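Cytoplasmic export protein 1 (Saccharomyces cerevisiae, PDB 3VWA) binds tRNA and takes part in nuclear tRNA export, probably collecting tRNAs from export receptors at the nuclear pore complex and handing them to the translation machinery. Local coordinates at residues I55-K63 / T76-I86. Residues are numbered along the deposited sequence; the frame is centred on the assembly and turned at random.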
ATOM      1  N   ILE A  55      -6.760  14.699 -35.037  1.00 31.36           N
ATOM      2  CA  ILE A  55      -7.753  14.556 -33.978  1.00 35.94           C
ATOM      3  C   ILE A  55      -8.888  13.604 -34.347  1.00 35.33           C
ATOM      4  O   ILE A  55      -9.239  12.751 -33.536  1.00 38.28           O
ATOM      5  CB  ILE A  55      -8.384  15.893 -33.557  1.00 35.21           C
ATOM      6  CG1 ILE A  55      -7.331  16.919 -33.130  1.00 36.55           C
ATOM      7  CG2 ILE A  55      -9.389  15.635 -32.444  1.00 32.39           C
ATOM      8  CD1 ILE A  55      -6.630  16.589 -31.806  1.00 35.39           C
ATOM      9  N   LEU A  56      -9.421  13.742 -35.561  1.00 36.65           N
ATOM     10  CA  LEU A  56     -10.539  12.891 -36.083  1.00 40.42           C
ATOM     11  C   LEU A  56     -10.141  11.430 -36.350  1.00 36.30           C
ATOM     12  O   LEU A  56     -10.896  10.504 -36.076  1.00 32.75           O
ATOM     13  CB  LEU A  56     -11.140  13.519 -37.371  1.00 37.65           C
ATOM     14  CG  LEU A  56     -12.316  14.533 -37.312  1.00 38.65           C
ATOM     15  CD1 LEU A  56     -12.795  14.900 -35.897  1.00 34.30           C
ATOM     16  CD2 LEU A  56     -12.025  15.769 -38.168  1.00 33.25           C
ATOM     17  N   ASN A  57      -8.941  11.225 -36.889  1.00 36.94           N
ATOM     18  CA  ASN A  57      -8.448   9.856 -37.060  1.00 33.63           C
ATOM     19  C   ASN A  57      -8.292   9.197 -35.687  1.00 35.52           C
ATOM     20  O   ASN A  57      -8.756   8.052 -35.492  1.00 38.04           O
ATOM     21  CB  ASN A  57      -7.143   9.837 -37.873  1.00 36.39           C
ATOM     22  CG  ASN A  57      -6.653   8.425 -38.163  1.00 37.12           C
ATOM     23  OD1 ASN A  57      -7.370   7.611 -38.738  1.00 35.60           O
ATOM     24  ND2 ASN A  57      -5.429   8.127 -37.748  1.00 35.65           N
ATOM     25  N   ALA A  58      -7.710   9.929 -34.719  1.00 33.95           N
ATOM     26  CA  ALA A  58      -7.570   9.409 -33.353  1.00 33.87           C
ATOM     27  C   ALA A  58      -8.898   9.007 -32.765  1.00 32.29           C
ATOM     28  O   ALA A  58      -9.002   7.913 -32.234  1.00 34.80           O
ATOM     29  CB  ALA A  58      -6.878  10.387 -32.398  1.00 29.55           C
ATOM     30  N   VAL A  59      -9.893   9.890 -32.793  1.00 31.71           N
ATOM     31  CA  VAL A  59     -11.236   9.496 -32.402  1.00 31.37           C
ATOM     32  C   VAL A  59     -11.712   8.199 -33.061  1.00 32.95           C
ATOM     33  O   VAL A  59     -12.220   7.309 -32.384  1.00 34.78           O
ATOM     34  CB  VAL A  59     -12.272  10.597 -32.684  1.00 35.24           C
ATOM     35  CG1 VAL A  59     -13.713  10.050 -32.540  1.00 37.28           C
ATOM     36  CG2 VAL A  59     -12.044  11.761 -31.734  1.00 33.86           C
ATOM     37  N   HIS A  60     -11.526   8.092 -34.372  1.00 35.02           N
ATOM     38  CA  HIS A  60     -12.065   6.961 -35.133  1.00 41.29           C
ATOM     39  C   HIS A  60     -11.367   5.671 -34.755  1.00 38.65           C
ATOM     40  O   HIS A  60     -11.988   4.632 -34.469  1.00 36.88           O
ATOM     41  CB  HIS A  60     -11.953   7.270 -36.642  1.00 46.24           C
ATOM     42  CG  HIS A  60     -12.366   6.127 -37.530  1.00 46.61           C
ATOM     43  ND1 HIS A  60     -11.505   5.511 -38.356  1.00 49.87           N
ATOM     44  CD2 HIS A  60     -13.591   5.468 -37.668  1.00 48.94           C
ATOM     45  CE1 HIS A  60     -12.141   4.511 -39.004  1.00 49.85           C
ATOM     46  NE2 HIS A  60     -13.417   4.485 -38.573  1.00 50.39           N
ATOM     47  N   LYS A  61     -10.050   5.722 -34.707  1.00 38.53           N
ATOM     48  CA  LYS A  61      -9.292   4.532 -34.292  1.00 35.93           C
ATOM     49  C   LYS A  61      -9.595   4.106 -32.844  1.00 31.83           C
ATOM     50  O   LYS A  61      -9.767   2.952 -32.554  1.00 31.40           O
ATOM     51  CB  LYS A  61      -7.810   4.739 -34.546  1.00 34.50           C
ATOM     52  CG  LYS A  61      -7.491   4.913 -36.023  1.00 35.56           C
ATOM     53  CD  LYS A  61      -8.099   3.772 -36.855  1.00 39.60           C
ATOM     54  CE  LYS A  61      -7.662   3.766 -38.316  1.00 40.77           C
ATOM     55  NZ  LYS A  61      -8.563   4.607 -39.159  1.00 46.34           N
ATOM     56  N   SER A  62      -9.711   5.062 -31.947  1.00 35.94           N
ATOM     57  CA  SER A  62     -10.196   4.775 -30.596  1.00 34.10           C
ATOM     58  C   SER A  62     -11.495   3.973 -30.625  1.00 36.84           C
ATOM     59  O   SER A  62     -11.597   2.959 -29.946  1.00 38.34           O
ATOM     60  CB  SER A  62     -10.430   6.067 -29.856  1.00 31.77           C
ATOM     61  OG  SER A  62      -9.194   6.706 -29.728  1.00 33.07           O
ATOM     62  N   LYS A  63     -12.465   4.439 -31.414  1.00 36.95           N
ATOM     63  CA  LYS A  63     -13.763   3.787 -31.522  1.00 43.04           C
ATOM     64  C   LYS A  63     -13.628   2.378 -32.063  1.00 42.39           C
ATOM     65  O   LYS A  63     -14.253   1.470 -31.548  1.00 45.35           O
ATOM     66  CB  LYS A  63     -14.746   4.598 -32.396  1.00 45.00           C
ATOM     67  CG  LYS A  63     -15.729   5.489 -31.634  1.00 51.38           C
ATOM     68  CD  LYS A  63     -16.908   5.918 -32.526  1.00 55.36           C
ATOM     69  CE  LYS A  63     -18.036   4.880 -32.506  1.00 58.13           C
ATOM     70  NZ  LYS A  63     -19.044   5.061 -33.605  1.00 57.38           N
ATOM     71  N   THR A  76     -16.414   8.009 -27.225  1.00 32.31           N
ATOM     72  CA  THR A  76     -15.888   9.184 -27.924  1.00 33.67           C
ATOM     73  C   THR A  76     -16.974  10.230 -28.262  1.00 39.07           C
ATOM     74  O   THR A  76     -18.178   9.869 -28.384  1.00 37.69           O
ATOM     75  CB  THR A  76     -15.121   8.809 -29.195  1.00 32.83           C
ATOM     76  OG1 THR A  76     -16.027   8.273 -30.174  1.00 38.21           O
ATOM     77  CG2 THR A  76     -14.034   7.799 -28.896  1.00 30.48           C
ATOM     78  N   PHE A  77     -16.536  11.499 -28.390  1.00 39.18           N
ATOM     79  CA  PHE A  77     -17.382  12.671 -28.758  1.00 41.32           C
ATOM     80  C   PHE A  77     -16.620  13.568 -29.727  1.00 41.79           C
ATOM     81  O   PHE A  77     -15.491  13.933 -29.431  1.00 38.38           O
ATOM     82  CB  PHE A  77     -17.691  13.509 -27.526  1.00 39.27           C
ATOM     83  CG  PHE A  77     -18.291  12.723 -26.419  1.00 43.05           C
ATOM     84  CD1 PHE A  77     -19.683  12.569 -26.326  1.00 45.45           C
ATOM     85  CD2 PHE A  77     -17.470  12.073 -25.497  1.00 42.92           C
ATOM     86  CE1 PHE A  77     -20.222  11.796 -25.301  1.00 49.74           C
ATOM     87  CE2 PHE A  77     -18.004  11.306 -24.488  1.00 41.93           C
ATOM     88  CZ  PHE A  77     -19.374  11.176 -24.381  1.00 48.22           C
ATOM     89  N   ASP A  78     -17.218  13.918 -30.865  1.00 39.24           N
ATOM     90  CA  ASP A  78     -16.533  14.768 -31.866  1.00 40.03           C
ATOM     91  C   ASP A  78     -17.445  15.798 -32.565  1.00 40.68           C
ATOM     92  O   ASP A  78     -17.018  16.494 -33.498  1.00 39.11           O
ATOM     93  CB  ASP A  78     -15.790  13.912 -32.915  1.00 38.58           C
ATOM     94  CG  ASP A  78     -16.686  12.896 -33.582  1.00 43.93           C
ATOM     95  OD1 ASP A  78     -17.920  13.104 -33.576  1.00 46.42           O
ATOM     96  OD2 ASP A  78     -16.169  11.867 -34.081  1.00 44.57           O
ATOM     97  N   SER A  79     -18.697  15.886 -32.129  1.00 40.06           N
ATOM     98  CA  SER A  79     -19.642  16.871 -32.687  1.00 41.84           C
ATOM     99  C   SER A  79     -19.197  18.316 -32.499  1.00 41.54           C
ATOM    100  O   SER A  79     -19.278  19.136 -33.402  1.00 40.72           O
ATOM    101  CB  SER A  79     -21.001  16.681 -32.042  1.00 37.60           C
ATOM    102  OG  SER A  79     -21.464  15.414 -32.456  1.00 44.62           O
ATOM    103  N   ASP A  80     -18.701  18.578 -31.306  1.00 42.62           N
ATOM    104  CA  ASP A  80     -18.332  19.888 -30.828  1.00 44.76           C
ATOM    105  C   ASP A  80     -16.790  19.887 -30.671  1.00 43.58           C
ATOM    106  O   ASP A  80     -16.241  19.095 -29.899  1.00 41.11           O
ATOM    107  CB  ASP A  80     -19.058  20.090 -29.497  1.00 42.81           C
ATOM    108  CG  ASP A  80     -18.777  21.436 -28.829  1.00 47.52           C
ATOM    109  OD1 ASP A  80     -19.168  21.568 -27.645  1.00 46.46           O
ATOM    110  OD2 ASP A  80     -18.210  22.351 -29.453  1.00 47.46           O
ATOM    111  N   PRO A  81     -16.086  20.739 -31.455  1.00 45.59           N
ATOM    112  CA  PRO A  81     -14.656  20.944 -31.192  1.00 43.13           C
ATOM    113  C   PRO A  81     -14.656  21.648 -29.850  1.00 47.05           C
ATOM    114  O   PRO A  81     -15.679  22.193 -29.467  1.00 54.37           O
ATOM    115  CB  PRO A  81     -14.239  21.901 -32.302  1.00 42.56           C
ATOM    116  CG  PRO A  81     -15.494  22.647 -32.668  1.00 45.37           C
ATOM    117  CD  PRO A  81     -16.635  21.713 -32.430  1.00 42.34           C
ATOM    118  N   GLN A  82     -13.577  21.644 -29.104  1.00 52.33           N
ATOM    119  CA  GLN A  82     -13.704  22.118 -27.700  1.00 57.09           C
ATOM    120  C   GLN A  82     -14.720  21.319 -26.800  1.00 47.95           C
ATOM    121  O   GLN A  82     -14.767  21.546 -25.606  1.00 53.12           O
ATOM    122  CB  GLN A  82     -13.900  23.656 -27.619  1.00 62.50           C
ATOM    123  CG  GLN A  82     -15.340  24.165 -27.535  1.00 62.04           C
ATOM    124  CD  GLN A  82     -15.444  25.649 -27.840  1.00 73.08           C
ATOM    125  OE1 GLN A  82     -14.499  26.262 -28.357  1.00 67.73           O
ATOM    126  NE2 GLN A  82     -16.601  26.238 -27.530  1.00 74.99           N
ATOM    127  N   SER A  83     -15.511  20.412 -27.372  1.00 41.68           N
ATOM    128  CA  SER A  83     -16.021  19.238 -26.614  1.00 42.93           C
ATOM    129  C   SER A  83     -15.601  17.915 -27.286  1.00 38.60           C
ATOM    130  O   SER A  83     -16.369  16.947 -27.323  1.00 34.38           O
ATOM    131  CB  SER A  83     -17.544  19.235 -26.466  1.00 44.25           C
ATOM    132  OG  SER A  83     -17.930  19.915 -25.294  1.00 53.40           O
ATOM    133  N   THR A  84     -14.392  17.880 -27.830  1.00 36.15           N
ATOM    134  CA  THR A  84     -13.919  16.669 -28.518  1.00 36.82           C
ATOM    135  C   THR A  84     -13.106  15.787 -27.554  1.00 37.07           C
ATOM    136  O   THR A  84     -12.013  16.165 -27.107  1.00 37.96           O
ATOM    137  CB  THR A  84     -13.219  17.048 -29.839  1.00 36.77           C
ATOM    138  OG1 THR A  84     -14.195  17.692 -30.674  1.00 45.62           O
ATOM    139  CG2 THR A  84     -12.699  15.825 -30.592  1.00 35.72           C
ATOM    140  N   PHE A  85     -13.684  14.640 -27.201  1.00 33.98           N
ATOM    141  CA  PHE A  85     -13.131  13.784 -26.155  1.00 33.96           C
ATOM    142  C   PHE A  85     -12.943  12.352 -26.579  1.00 31.85           C
ATOM    143  O   PHE A  85     -13.666  11.825 -27.430  1.00 28.38           O
ATOM    144  CB  PHE A  85     -14.022  13.730 -24.929  1.00 32.58           C
ATOM    145  CG  PHE A  85     -14.368  15.075 -24.326  1.00 37.01           C
ATOM    146  CD1 PHE A  85     -13.361  15.926 -23.838  1.00 35.57           C
ATOM    147  CD2 PHE A  85     -15.712  15.469 -24.168  1.00 34.95           C
ATOM    148  CE1 PHE A  85     -13.675  17.143 -23.233  1.00 35.26           C
ATOM    149  CE2 PHE A  85     -16.031  16.717 -23.569  1.00 37.05           C
ATOM    150  CZ  PHE A  85     -15.010  17.546 -23.104  1.00 33.16           C
ATOM    151  N   ILE A  86     -11.940  11.740 -25.955  1.00 31.33           N
ATOM    152  CA  ILE A  86     -11.805  10.295 -25.871  1.00 31.04           C
ATOM    153  C   ILE A  86     -11.789   9.956 -24.378  1.00 30.05           C
ATOM    154  O   ILE A  86     -10.907  10.411 -23.586  1.00 31.25           O
ATOM    155  CB  ILE A  86     -10.521   9.789 -26.564  1.00 34.10           C
ATOM    156  CG1 ILE A  86     -10.477  10.215 -28.046  1.00 37.18           C
ATOM    157  CG2 ILE A  86     -10.395   8.281 -26.390  1.00 33.95           C
ATOM    158  CD1 ILE A  86      -9.133   9.993 -28.743  1.00 36.91           C
TER
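Val59 carries CG1 anti to its own backbone N (chi1 168°), which turns that methyl to Thr76 and Asp78 and leaves CG2 for Thr84 and Ile86. This is the N-lobe of the kinase-like domain: helix 52-64, which by its place in the chain probably corresponds to the kinase alpha-C helix, lies against the antiparallel hairpin of strands 73-77 and 85-89, probably the equivalents of kinase beta-4 and beta-5. No hydrogen bond spans the two segments; they meet by packing. Thr76 presents OG1 from between its backbone N and carbonyl carbon (chi1 68°), where Lys63 crosses it with CG 3.2 Å from OG1, while Thr76 CB rests 3.8 Å from Val59 CG1. Asp78 reaches the same methyl through one carboxylate oxygen, OD2 lying 3.4 Å from Val59 CG1. At the start of 55-63, methyl meets methyl, Ile55 CG2 to Thr84 CG2 at 3.8 Å. Thr84 OG1 is meanwhile turned into the hairpin loop, where it donates to Asp80 O at 2.6 Å and also bonds Arg47. Trp26, from strand 26-33, is touched by Ile55, Ala58 and Ile86. Ile86 brings CD1 close to the helix at Ala58 and Ser62; its nearest neighbour there is Ser62 OG, 3.4 Å from CD1. With an alanine at Ser62, Ala58 O would probably keep only its backbone donor of the two, and Ile86 CD1 would lose the oxygen it rests against. As it stands, Ala58 O is gripped twice, by Ser62 N and by the side chain, Ser62 OG to Ala58 O being 2.8 Å; the two donors approach from opposite faces of the carbonyl plane, the hydroxyl standing 37° out of it.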